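Long-range contacts in lambda phage protein with carbohydrate-binding module (Shewanella oneidensis, PDB 2A5Z), which is of unknown function but folds as a jelly roll with a carbohydrate-binding module and binds magnesium ions: residues Asp194-Val199 with Tyr212-Ala217; Asp149-Ile154 with Gly162-Ala167; Ala51-Met56 with Ser64-Ser69; Phe103-Leu108 with Asp247-Lys252. All coordinates share one frame; numbering follows the deposited sequence.

Contact 1. Residues Asp194-Val199 with Tyr212-Ala217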
loop_
_atom_site.group_PDB
_atom_site.type_symbol
_atom_site.label_atom_id
_atom_site.label_comp_id
_atom_site.label_asym_id
_atom_site.label_seq_id
_atom_site.Cartn_x
_atom_site.Cartn_y
_atom_site.Cartn_z
ATOM N N ASP C 194 -10.702 28.059 12.102
ATOM C CA ASP C 194 -11.374 28.042 13.407
ATOM C C ASP C 194 -12.138 26.728 13.674
ATOM O O ASP C 194 -12.905 26.630 14.634
ATOM C CB ASP C 194 -12.306 29.249 13.547
ATOM C CG ASP C 194 -13.359 29.322 12.434
ATOM O OD1 ASP C 194 -13.374 28.449 11.536
ATOM O OD2 ASP C 194 -14.175 30.269 12.452
ATOM N N ASP C 195 -11.911 25.736 12.814
ATOM C CA ASP C 195 -12.505 24.388 12.899
ATOM C C ASP C 195 -13.969 24.333 12.468
ATOM O O ASP C 195 -14.632 23.309 12.625
ATOM C CB ASP C 195 -12.282 23.709 14.267
ATOM C CG ASP C 195 -11.901 22.222 14.136
ATOM O OD1 ASP C 195 -11.458 21.788 13.046
ATOM O OD2 ASP C 195 -12.026 21.481 15.139
ATOM N N ARG C 196 -14.463 25.435 11.913
ATOM C CA ARG C 196 -15.712 25.410 11.179
ATOM C C ARG C 196 -15.425 24.720 9.856
ATOM O O ARG C 196 -14.274 24.386 9.569
ATOM C CB ARG C 196 -16.242 26.823 10.946
ATOM C CG ARG C 196 -16.644 27.567 12.214
ATOM C CD ARG C 196 -17.359 28.885 11.894
ATOM N NE ARG C 196 -16.540 29.803 11.107
ATOM C CZ ARG C 196 -16.890 30.328 9.935
ATOM N NH1 ARG C 196 -18.069 30.058 9.380
ATOM N NH2 ARG C 196 -16.061 31.153 9.320
ATOM N N PHE C 197 -16.461 24.494 9.055
ATOM C CA PHE C 197 -16.295 23.846 7.758
ATOM C C PHE C 197 -17.182 24.464 6.687
ATOM O O PHE C 197 -18.212 25.085 6.980
ATOM C CB PHE C 197 -16.565 22.341 7.862
ATOM C CG PHE C 197 -18.009 21.992 8.130
ATOM C CD1 PHE C 197 -18.921 21.877 7.085
ATOM C CD2 PHE C 197 -18.461 21.782 9.430
ATOM C CE1 PHE C 197 -20.249 21.563 7.327
ATOM C CE2 PHE C 197 -19.789 21.455 9.671
ATOM C CZ PHE C 197 -20.683 21.350 8.618
ATOM N N LYS C 198 -16.764 24.285 5.442
ATOM C CA LYS C 198 -17.588 24.596 4.292
ATOM C C LYS C 198 -17.686 23.345 3.438
ATOM O O LYS C 198 -16.673 22.685 3.185
ATOM C CB LYS C 198 -16.986 25.757 3.495
ATOM C CG LYS C 198 -17.771 26.138 2.241
ATOM C CD LYS C 198 -17.308 27.467 1.674
ATOM C CE LYS C 198 -18.318 27.968 0.646
ATOM N NZ LYS C 198 -18.180 29.427 0.368
ATOM N N VAL C 199 -18.906 22.996 3.032
ATOM C CA VAL C 199 -19.114 21.917 2.058
ATOM C C VAL C 199 -19.728 22.465 0.781
ATOM O O VAL C 199 -20.594 23.345 0.821
ATOM C CB VAL C 199 -19.994 20.734 2.581
ATOM C CG1 VAL C 199 -19.201 19.855 3.539
ATOM C CG2 VAL C 199 -21.283 21.233 3.220
ATOM N N TYR C 212 -22.687 25.015 1.831
ATOM C CA TYR C 212 -23.034 25.360 3.206
ATOM C C TYR C 212 -21.758 25.646 3.984
ATOM O O TYR C 212 -20.809 24.876 3.898
ATOM C CB TYR C 212 -23.796 24.206 3.865
ATOM C CG TYR C 212 -24.183 24.462 5.302
ATOM C CD1 TYR C 212 -25.324 25.193 5.607
ATOM C CD2 TYR C 212 -23.411 23.965 6.358
ATOM C CE1 TYR C 212 -25.691 25.442 6.923
ATOM C CE2 TYR C 212 -23.777 24.201 7.689
ATOM C CZ TYR C 212 -24.924 24.947 7.952
ATOM O OH TYR C 212 -25.319 25.201 9.246
ATOM N N THR C 213 -21.743 26.759 4.720
ATOM C CA THR C 213 -20.671 27.076 5.665
ATOM C C THR C 213 -21.229 27.028 7.088
ATOM O O THR C 213 -22.215 27.700 7.402
ATOM C CB THR C 213 -20.054 28.478 5.397
ATOM O OG1 THR C 213 -19.636 28.560 4.034
ATOM C CG2 THR C 213 -18.832 28.722 6.283
ATOM N N SER C 214 -20.599 26.233 7.947
ATOM C CA SER C 214 -21.077 26.070 9.319
ATOM C C SER C 214 -20.950 27.346 10.172
ATOM O O SER C 214 -20.110 28.209 9.907
ATOM C CB SER C 214 -20.387 24.877 9.993
ATOM O OG SER C 214 -19.069 25.195 10.404
ATOM N N THR C 215 -21.815 27.456 11.180
ATOM C CA THR C 215 -21.733 28.509 12.185
ATOM C C THR C 215 -20.841 28.031 13.326
ATOM O O THR C 215 -19.936 28.743 13.759
ATOM C CB THR C 215 -23.140 28.902 12.714
ATOM O OG1 THR C 215 -23.901 29.498 11.654
ATOM C CG2 THR C 215 -23.042 29.902 13.864
ATOM N N ALA C 216 -21.098 26.814 13.796
ATOM C CA ALA C 216 -20.329 26.222 14.876
ATOM C C ALA C 216 -19.210 25.339 14.328
ATOM O O ALA C 216 -19.212 24.977 13.144
ATOM C CB ALA C 216 -21.242 25.428 15.784
ATOM N N ALA C 217 -18.259 24.993 15.197
ATOM C CA ALA C 217 -17.144 24.123 14.825
ATOM C C ALA C 217 -17.633 22.711 14.502
ATOM O O ALA C 217 -18.609 22.234 15.090
ATOM C CB ALA C 217 -16.113 24.086 15.931
#
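Ser214 lies over one face of the Phe197 ring. Its CB is 3.7 Å from the centroid of that ring, a CH-pi contact displaced toward the CD2-CE2 side. Phe197 CE1 in turn meets the edge of the Tyr212 ring near its plane, at CD2. Ser214 OG is placed between its own backbone N and carbonyl carbon (chi1 77°), where it reaches back across the hairpin. Ser214 OG accepts from Phe197 N at 3.0 Å and donates to Ala216 O at 2.8 Å. Arg196 NH1 meets Ser214 O at 2.8 Å, at the edge of the guanidinium and within its plane. Arg196 NE forms a salt bridge to Asp194 OD2 at 2.8 Å, also in plane. Asp194 OD1 closes an Asx turn on Arg196 N. Val199 and Tyr212 are a hydrogen-bonded antiparallel pair at the open end of the hairpin of strands 197-203 and 208-213. The far end of Tyr212 is tied by OH to Glu172. Beyond the Lys198-Thr213 pair, Ser214 N still bonds to Phe197 O. Ser214 thus gives both a polar and an apolar grip, while Asp194 orients the guanidinium so that Arg196 NH1 can bond to Ser214 O.

Contact 2. Residues Asp149-Ile154 with Gly162-Ala167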
loop_
_atom_site.group_PDB
_atom_site.type_symbol
_atom_site.label_atom_id
_atom_site.label_comp_id
_atom_site.label_asym_id
_atom_site.label_seq_id
_atom_site.Cartn_x
_atom_site.Cartn_y
_atom_site.Cartn_z
ATOM N N ASP C 149 -22.642 10.974 15.802
ATOM C CA ASP C 149 -21.892 12.202 15.512
ATOM C C ASP C 149 -21.451 12.301 14.053
ATOM O O ASP C 149 -20.940 11.338 13.482
ATOM C CB ASP C 149 -20.657 12.299 16.415
ATOM C CG ASP C 149 -21.011 12.368 17.886
ATOM O OD1 ASP C 149 -21.340 13.473 18.362
ATOM O OD2 ASP C 149 -20.949 11.317 18.568
ATOM N N ARG C 150 -21.645 13.478 13.468
ATOM C CA ARG C 150 -21.202 13.758 12.106
ATOM C C ARG C 150 -21.266 15.257 11.807
ATOM O O ARG C 150 -22.007 16.011 12.456
ATOM C CB ARG C 150 -22.023 12.970 11.075
ATOM C CG ARG C 150 -23.519 13.202 11.177
ATOM C CD ARG C 150 -24.305 12.191 10.373
ATOM N NE ARG C 150 -25.718 12.218 10.734
ATOM C CZ ARG C 150 -26.244 11.531 11.745
ATOM N NH1 ARG C 150 -27.541 11.618 12.007
ATOM N NH2 ARG C 150 -25.474 10.763 12.498
ATOM N N SER C 151 -20.496 15.671 10.809
ATOM C CA SER C 151 -20.426 17.063 10.420
ATOM C C SER C 151 -19.885 17.169 8.986
ATOM O O SER C 151 -18.822 16.627 8.670
ATOM C CB SER C 151 -19.560 17.824 11.435
ATOM O OG SER C 151 -18.868 18.879 10.817
ATOM N N GLY C 152 -20.638 17.836 8.114
ATOM C CA GLY C 152 -20.229 17.996 6.716
ATOM C C GLY C 152 -21.436 18.005 5.803
ATOM O O GLY C 152 -22.489 18.521 6.178
ATOM N N LEU C 153 -21.289 17.467 4.595
ATOM C CA LEU C 153 -22.452 17.265 3.734
ATOM C C LEU C 153 -23.099 15.933 4.086
ATOM O O LEU C 153 -22.491 14.871 3.932
ATOM C CB LEU C 153 -22.095 17.305 2.250
ATOM C CG LEU C 153 -23.324 17.376 1.323
ATOM C CD1 LEU C 153 -23.824 18.819 1.172
ATOM C CD2 LEU C 153 -23.030 16.763 -0.039
ATOM N N ILE C 154 -24.327 16.005 4.580
ATOM C CA ILE C 154 -25.064 14.822 4.986
ATOM C C ILE C 154 -26.122 14.513 3.930
ATOM O O ILE C 154 -26.770 15.413 3.410
ATOM C CB ILE C 154 -25.716 15.022 6.384
ATOM C CG1 ILE C 154 -24.637 15.274 7.448
ATOM C CG2 ILE C 154 -26.604 13.814 6.770
ATOM C CD1 ILE C 154 -25.138 16.085 8.653
ATOM N N GLY C 162 -25.913 20.520 4.406
ATOM C CA GLY C 162 -24.843 20.736 5.360
ATOM C C GLY C 162 -25.446 20.676 6.749
ATOM O O GLY C 162 -26.596 21.077 6.957
ATOM N N GLY C 163 -24.683 20.157 7.701
ATOM C CA GLY C 163 -25.182 20.038 9.058
ATOM C C GLY C 163 -24.184 19.501 10.056
ATOM O O GLY C 163 -23.114 19.038 9.691
ATOM N N ILE C 164 -24.552 19.600 11.328
ATOM C CA ILE C 164 -23.800 19.027 12.425
ATOM C C ILE C 164 -24.772 18.218 13.265
ATOM O O ILE C 164 -25.887 18.668 13.536
ATOM C CB ILE C 164 -23.101 20.113 13.271
ATOM C CG1 ILE C 164 -22.173 20.948 12.389
ATOM C CG2 ILE C 164 -22.311 19.482 14.441
ATOM C CD1 ILE C 164 -21.573 22.154 13.069
ATOM N N VAL C 165 -24.352 17.003 13.616
ATOM C CA VAL C 165 -25.081 16.123 14.518
ATOM C C VAL C 165 -24.116 15.749 15.639
ATOM O O VAL C 165 -22.997 15.289 15.385
ATOM C CB VAL C 165 -25.615 14.845 13.804
ATOM C CG1 VAL C 165 -26.149 13.819 14.816
ATOM C CG2 VAL C 165 -26.700 15.198 12.786
ATOM N N LYS C 166 -24.548 15.980 16.876
ATOM C CA LYS C 166 -23.746 15.666 18.051
ATOM C C LYS C 166 -24.603 14.961 19.076
ATOM O O LYS C 166 -25.689 15.430 19.409
ATOM C CB LYS C 166 -23.149 16.936 18.643
ATOM C CG LYS C 166 -21.964 17.460 17.855
ATOM C CD LYS C 166 -21.532 18.801 18.389
ATOM C CE LYS C 166 -20.169 19.160 17.860
ATOM N NZ LYS C 166 -19.583 20.198 18.747
ATOM N N ALA C 167 -24.114 13.825 19.568
ATOM C CA ALA C 167 -24.887 12.972 20.469
ATOM C C ALA C 167 -26.304 12.740 19.934
ATOM O O ALA C 167 -27.279 12.774 20.686
ATOM C CB ALA C 167 -24.919 13.555 21.882
#
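The Arg150 guanidinium has one face against Val165, whose CG1 lies 3.7 Å above the plane, toward the rim. Val165 CG2 touches the same group at NE and NH1. NH2 of Arg150 is hydrogen-bonded to Ile147 O. The Asp149 carboxylate is a second flat group. Asp149 OD1 accepts from Ala167 N at 3.0 Å, with the donor above the carboxylate plane. These residues belong to an antiparallel hairpin of a jelly-roll fold, formed where strands 150-151 and 153-156 run beside strand 159-166. The Arg150 and Val165 side chains point the same way and lie side by side. CG of Arg150 sits between the backbone N and carbonyl carbon (chi1 56°), and the chain then runs extended to NE along the valine. The Asp149 bond extends the pairing past the last bridge, Arg150 with Val165. In that bridge Arg150 N meets Val165 O at 3.0 Å. Val165 N meets Arg150 O at 2.8 Å. On the other face, Ser151 and Ile164 form a non-hydrogen-bonded pair, and both pack on Phe197. The first strand turns a corner at Gly152, yet pairing with Gly163 persists: Gly163 N reaches Gly152 O at 3.1 Å. Just past the corner, Ile154 folds its side chain onto the backbone of Gly163, with Ile154 CD1 3.7 Å from Gly163 O.

Contact 3. Residues Ala51-Met56 with Ser64-Ser69. With MG (magnesium ion), chain F.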
loop_
_atom_site.group_PDB
_atom_site.type_symbol
_atom_site.label_atom_id
_atom_site.label_comp_id
_atom_site.label_asym_id
_atom_site.label_seq_id
_atom_site.Cartn_x
_atom_site.Cartn_y
_atom_site.Cartn_z
ATOM N N ALA C 51 -3.106 12.519 -0.262
ATOM C CA ALA C 51 -3.473 11.112 -0.430
ATOM C C ALA C 51 -4.735 11.003 -1.283
ATOM O O ALA C 51 -5.619 11.852 -1.201
ATOM C CB ALA C 51 -3.683 10.427 0.923
ATOM N N SER C 52 -4.805 9.972 -2.115
ATOM C CA SER C 52 -6.004 9.724 -2.906
ATOM C C SER C 52 -6.152 8.239 -3.188
ATOM O O SER C 52 -5.168 7.498 -3.201
ATOM C CB SER C 52 -5.964 10.516 -4.214
ATOM O OG SER C 52 -4.983 9.990 -5.080
ATOM N N TYR C 53 -7.388 7.805 -3.389
ATOM C CA TYR C 53 -7.646 6.437 -3.814
ATOM C C TYR C 53 -8.785 6.408 -4.838
ATOM O O TYR C 53 -9.786 7.097 -4.675
ATOM C CB TYR C 53 -7.902 5.510 -2.618
ATOM C CG TYR C 53 -8.131 4.076 -3.046
ATOM C CD1 TYR C 53 -7.175 3.401 -3.818
ATOM C CD2 TYR C 53 -9.314 3.410 -2.719
ATOM C CE1 TYR C 53 -7.390 2.096 -4.242
ATOM C CE2 TYR C 53 -9.532 2.104 -3.134
ATOM C CZ TYR C 53 -8.561 1.460 -3.893
ATOM O OH TYR C 53 -8.776 0.183 -4.316
ATOM N N ASP C 54 -8.602 5.622 -5.901
ATOM C CA ASP C 54 -9.496 5.621 -7.057
ATOM C C ASP C 54 -10.330 4.336 -7.174
ATOM O O ASP C 54 -10.953 4.098 -8.200
ATOM C CB ASP C 54 -8.681 5.840 -8.350
ATOM C CG ASP C 54 -9.451 6.606 -9.428
ATOM O OD1 ASP C 54 -10.659 6.853 -9.272
ATOM O OD2 ASP C 54 -8.842 6.987 -10.455
ATOM N N PHE C 55 -10.305 3.498 -6.143
ATOM C CA PHE C 55 -11.206 2.337 -6.036
ATOM C C PHE C 55 -11.172 1.362 -7.214
ATOM O O PHE C 55 -12.212 0.936 -7.701
ATOM C CB PHE C 55 -12.638 2.804 -5.704
ATOM C CG PHE C 55 -12.744 3.446 -4.358
ATOM C CD1 PHE C 55 -13.065 2.687 -3.236
ATOM C CD2 PHE C 55 -12.466 4.805 -4.200
ATOM C CE1 PHE C 55 -13.140 3.276 -1.974
ATOM C CE2 PHE C 55 -12.532 5.407 -2.951
ATOM C CZ PHE C 55 -12.869 4.645 -1.830
HETATM N N MSE C 56 -9.965 0.997 -7.643
HETATM C CA MSE C 56 -9.784 0.018 -8.719
HETATM C C MSE C 56 -9.342 -1.357 -8.215
HETATM O O MSE C 56 -9.418 -2.333 -8.957
HETATM C CB MSE C 56 -8.813 0.550 -9.797
HETATM C CG MSE C 56 -7.317 0.361 -9.481
HETATM SE SE MSE C 56 -6.633 1.449 -8.208
HETATM C CE MSE C 56 -6.277 2.900 -9.175
ATOM N N SER C 64 -7.020 -0.690 3.734
ATOM C CA SER C 64 -6.437 0.626 3.458
ATOM C C SER C 64 -5.749 0.667 2.107
ATOM O O SER C 64 -5.442 -0.375 1.544
ATOM C CB SER C 64 -5.435 1.026 4.549
ATOM O OG SER C 64 -4.350 0.120 4.609
ATOM N N ALA C 65 -5.508 1.885 1.609
ATOM C CA ALA C 65 -4.766 2.127 0.370
ATOM C C ALA C 65 -4.320 3.583 0.346
ATOM O O ALA C 65 -5.094 4.469 0.683
ATOM C CB ALA C 65 -5.651 1.833 -0.858
ATOM N N ASN C 66 -3.073 3.825 -0.044
ATOM C CA ASN C 66 -2.515 5.185 -0.138
ATOM C C ASN C 66 -2.808 6.073 1.086
ATOM O O ASN C 66 -3.253 7.215 0.939
ATOM C CB ASN C 66 -2.981 5.869 -1.433
ATOM C CG ASN C 66 -2.786 4.996 -2.661
ATOM O OD1 ASN C 66 -1.880 4.166 -2.704
ATOM N ND2 ASN C 66 -3.642 5.182 -3.671
ATOM N N ASN C 67 -2.554 5.527 2.278
ATOM C CA ASN C 67 -2.764 6.207 3.584
ATOM C C ASN C 67 -4.205 6.218 4.116
ATOM O O ASN C 67 -4.431 6.557 5.281
ATOM C CB ASN C 67 -2.213 7.651 3.586
ATOM C CG ASN C 67 -0.701 7.718 3.360
ATOM O OD1 ASN C 67 0.023 6.751 3.617
ATOM N ND2 ASN C 67 -0.222 8.870 2.876
ATOM N N ILE C 68 -5.162 5.853 3.261
ATOM C CA ILE C 68 -6.595 6.013 3.541
ATOM C C ILE C 68 -7.175 4.716 4.081
ATOM O O ILE C 68 -6.963 3.656 3.491
ATOM C CB ILE C 68 -7.369 6.465 2.267
ATOM C CG1 ILE C 68 -6.875 7.841 1.805
ATOM C CG2 ILE C 68 -8.900 6.500 2.499
ATOM C CD1 ILE C 68 -6.945 8.028 0.292
ATOM N N SER C 69 -7.892 4.819 5.205
ATOM C CA SER C 69 -8.584 3.681 5.818
ATOM C C SER C 69 -9.801 3.310 4.990
ATOM O O SER C 69 -10.526 4.190 4.543
ATOM C CB SER C 69 -9.051 4.035 7.237
ATOM O OG SER C 69 -7.986 4.548 8.016
HETATM MG MG MG F . -12.320 5.471 -9.166
#
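Tyr53 reaches from the end of strand 48-53 to the turn at Ala65-Ile68. Tyr53 CB touches Ile68 CD1 at 4.0 Å. CG is anti to the backbone N (chi1 -178°), which sets one ring face against Ala65 CB. CG, CD1 and CE1 all meet Ala65 CB in a CH-pi contact, 3.9 Å from the centroid of the Tyr53 ring. Asn66 ND2 lies at the ring edge, near CD1, and the amide plane stands 73° from the ring. On the opposite face the backbone N of Phe55 sits 3.3 Å above the ring plane, over its centre. The tip, OH, is hydrogen-bonded to Met57 N. Asn66 ND2 makes the one polar bond across the contact, to Ser52 O at 2.8 Å. It lies in the carbonyl plane, and the acceptor lies near the amide plane. Asn66 belongs to a type I' turn, closed by two backbone bonds between Ala65 and Ile68. Ile68 CD1 wedges between Ala51 and Tyr53, against the backbone of Ser52. Asp54, which follows Tyr53, binds magnesium through both O and OD1, each 2.2 Å from the ion. Its OD2 is held by Arg259 and Ala45 of the second subunit. Strand 48-53 pairs with strand 245-254, and strand 68-73 pairs with strand 102-107. The contact therefore joins the margins of two sheets, with Leu70 of strand 68-73 also touching Tyr53.

Contact 4. Residues Phe103-Leu108 with Asp247-Lys252. With MG (magnesium ion), chain F.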
loop_
_atom_site.group_PDB
_atom_site.type_symbol
_atom_site.label_atom_id
_atom_site.label_comp_id
_atom_site.label_asym_id
_atom_site.label_seq_id
_atom_site.Cartn_x
_atom_site.Cartn_y
_atom_site.Cartn_z
ATOM N N PHE C 103 -19.720 1.525 5.104
ATOM C CA PHE C 103 -18.383 1.578 4.538
ATOM C C PHE C 103 -17.831 2.982 4.712
ATOM O O PHE C 103 -18.521 3.974 4.456
ATOM C CB PHE C 103 -18.356 1.156 3.068
ATOM C CG PHE C 103 -16.998 1.295 2.432
ATOM C CD1 PHE C 103 -16.005 0.350 2.670
ATOM C CD2 PHE C 103 -16.706 2.388 1.614
ATOM C CE1 PHE C 103 -14.734 0.487 2.089
ATOM C CE2 PHE C 103 -15.444 2.533 1.029
ATOM C CZ PHE C 103 -14.461 1.585 1.265
ATOM N N LEU C 104 -16.586 3.056 5.155
ATOM C CA LEU C 104 -15.952 4.335 5.436
ATOM C C LEU C 104 -14.603 4.413 4.734
ATOM O O LEU C 104 -13.747 3.554 4.940
ATOM C CB LEU C 104 -15.792 4.519 6.958
ATOM C CG LEU C 104 -15.462 5.910 7.518
ATOM C CD1 LEU C 104 -15.855 6.037 9.002
ATOM C CD2 LEU C 104 -13.996 6.228 7.324
ATOM N N ALA C 105 -14.421 5.434 3.897
ATOM C CA ALA C 105 -13.110 5.759 3.354
ATOM C C ALA C 105 -12.647 7.058 3.996
ATOM O O ALA C 105 -13.189 8.133 3.719
ATOM C CB ALA C 105 -13.157 5.872 1.809
ATOM N N GLY C 106 -11.667 6.963 4.887
ATOM C CA GLY C 106 -11.275 8.127 5.661
ATOM C C GLY C 106 -9.910 8.075 6.305
ATOM O O GLY C 106 -9.159 7.103 6.137
HETATM N N MSE C 107 -9.598 9.153 7.025
HETATM C CA MSE C 107 -8.343 9.298 7.785
HETATM C C MSE C 107 -8.637 9.791 9.209
HETATM O O MSE C 107 -9.747 10.267 9.499
HETATM C CB MSE C 107 -7.361 10.240 7.055
HETATM C CG MSE C 107 -6.799 9.677 5.713
HETATM SE SE MSE C 107 -5.441 10.613 4.971
HETATM C CE MSE C 107 -4.100 10.117 6.062
ATOM N N LEU C 108 -7.650 9.669 10.096
ATOM C CA LEU C 108 -7.762 10.159 11.475
ATOM C C LEU C 108 -7.724 11.687 11.532
ATOM O O LEU C 108 -7.000 12.328 10.762
ATOM C CB LEU C 108 -6.632 9.590 12.348
ATOM C CG LEU C 108 -6.621 8.078 12.578
ATOM C CD1 LEU C 108 -5.219 7.588 12.985
ATOM C CD2 LEU C 108 -7.688 7.641 13.593
ATOM N N ASP C 247 -16.208 6.530 -6.437
ATOM C CA ASP C 247 -15.234 6.489 -7.520
ATOM C C ASP C 247 -13.854 6.893 -6.977
ATOM O O ASP C 247 -12.862 6.227 -7.220
ATOM C CB ASP C 247 -15.683 7.469 -8.622
ATOM C CG ASP C 247 -14.663 7.640 -9.749
ATOM O OD1 ASP C 247 -13.873 6.721 -10.003
ATOM O OD2 ASP C 247 -14.664 8.704 -10.413
ATOM N N LEU C 248 -13.811 7.970 -6.203
ATOM C CA LEU C 248 -12.555 8.648 -5.937
ATOM C C LEU C 248 -12.664 9.517 -4.693
ATOM O O LEU C 248 -13.672 10.201 -4.492
ATOM C CB LEU C 248 -12.185 9.508 -7.161
ATOM C CG LEU C 248 -11.006 10.487 -7.196
ATOM C CD1 LEU C 248 -9.705 9.791 -6.863
ATOM C CD2 LEU C 248 -10.918 11.136 -8.569
ATOM N N ILE C 249 -11.623 9.479 -3.866
ATOM C CA ILE C 249 -11.500 10.379 -2.726
ATOM C C ILE C 249 -10.099 10.989 -2.739
ATOM O O ILE C 249 -9.145 10.329 -3.140
ATOM C CB ILE C 249 -11.830 9.658 -1.370
ATOM C CG1 ILE C 249 -11.956 10.670 -0.219
ATOM C CG2 ILE C 249 -10.835 8.516 -1.068
ATOM C CD1 ILE C 249 -12.615 10.106 1.046
ATOM N N GLU C 250 -9.989 12.250 -2.329
ATOM C CA GLU C 250 -8.707 12.955 -2.263
ATOM C C GLU C 250 -8.599 13.726 -0.946
ATOM O O GLU C 250 -9.554 14.374 -0.532
ATOM C CB GLU C 250 -8.573 13.907 -3.459
ATOM C CG GLU C 250 -7.369 14.838 -3.401
ATOM C CD GLU C 250 -7.450 15.972 -4.426
ATOM O OE1 GLU C 250 -6.805 15.869 -5.492
ATOM O OE2 GLU C 250 -8.170 16.961 -4.165
ATOM N N PHE C 251 -7.435 13.636 -0.298
ATOM C CA PHE C 251 -7.109 14.398 0.917
ATOM C C PHE C 251 -5.931 15.333 0.641
ATOM O O PHE C 251 -4.892 14.884 0.143
ATOM C CB PHE C 251 -6.705 13.457 2.063
ATOM C CG PHE C 251 -7.843 12.661 2.637
ATOM C CD1 PHE C 251 -8.453 13.055 3.816
ATOM C CD2 PHE C 251 -8.294 11.508 2.005
ATOM C CE1 PHE C 251 -9.510 12.313 4.359
ATOM C CE2 PHE C 251 -9.354 10.757 2.530
ATOM C CZ PHE C 251 -9.964 11.166 3.704
ATOM N N LYS C 252 -6.080 16.613 0.974
ATOM C CA LYS C 252 -4.936 17.544 0.972
ATOM C C LYS C 252 -4.945 18.549 2.118
ATOM O O LYS C 252 -5.978 19.142 2.431
ATOM C CB LYS C 252 -4.749 18.261 -0.373
ATOM C CG LYS C 252 -5.992 18.754 -1.038
ATOM C CD LYS C 252 -5.654 19.313 -2.434
ATOM C CE LYS C 252 -6.900 19.872 -3.095
ATOM N NZ LYS C 252 -6.623 20.579 -4.393
HETATM MG MG MG F . -12.320 5.471 -9.166
#
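Asp247 OD1 binds the magnesium ion at 2.2 Å, and Asp247 O is a second ligand from the same residue. Asp54 O and OD1, Phe88 O and Gly89 O complete the site. Asp247 lies at a classic beta bulge facing Tyr123. Its OD2 is held by His87 of the same chain and by Arg259 of the second subunit. Further along the strand the contact turns apolar. Ile249 CD1 comes within 3.4 Å of Ala105 O, and the Phe251 ring has its edge toward that oxygen. These are packing contacts; the backbone of Ala105 is hydrogen-bonded to Phe230. The Ile249 chain is extended, with CG1 anti to the backbone N (chi1 -169°), which sends Ile249 CD1 across to Ala105 CB at 4.3 Å. The selenomethionine Met107 covers one face of the Phe251 ring. Met107 CG lies over the ring centre, 4.0 Å from the Phe251 centroid, in a CH-pi contact. Met107 SE is 4.1 Å from the same Phe251 centroid, a Met-aromatic contact. The two side chains slide past each other in opposite directions. Phe251 CZ meets the backbone at Gly106 CA, 3.8 Å away. The two strands do not pair. Their axes pass 8.7 Å apart at 23°, as layers of the jelly-roll sandwich packed face to face. Strand 102-107 pairs with 68-73 and 230-234, and strand 245-254 with 48-53 and 119-125. The chemistry thus divides along one strand: apolar and selenium-aromatic packing joins the layers in the interior, while carboxylate and carbonyl oxygens hold a metal at the bulge.

Overall arrangement
Along the chain contact 3 comes first. Contact 4 then opens at strand 102-107, contacts 2 and 1 follow in turn, and contact 4 closes at strand 245-254. Contacts 3 and 4 have centres about 7 Å apart. They share the strand pairs 48-53 with 245-254 and 68-73 with 102-107, and both supply ligands to one magnesium ion. Contacts 1 and 2 have centres about 11 Å apart and touch through Phe197 and Val199, so the two hairpins pack together across the sandwich. Contact 1 lies about 26 Å from contact 3, centre to centre, on the opposite side of the chain's centre. The magnesium ligands and the subunit contacts fall in contacts 3 and 4, while contacts 1 and 2 touch neither.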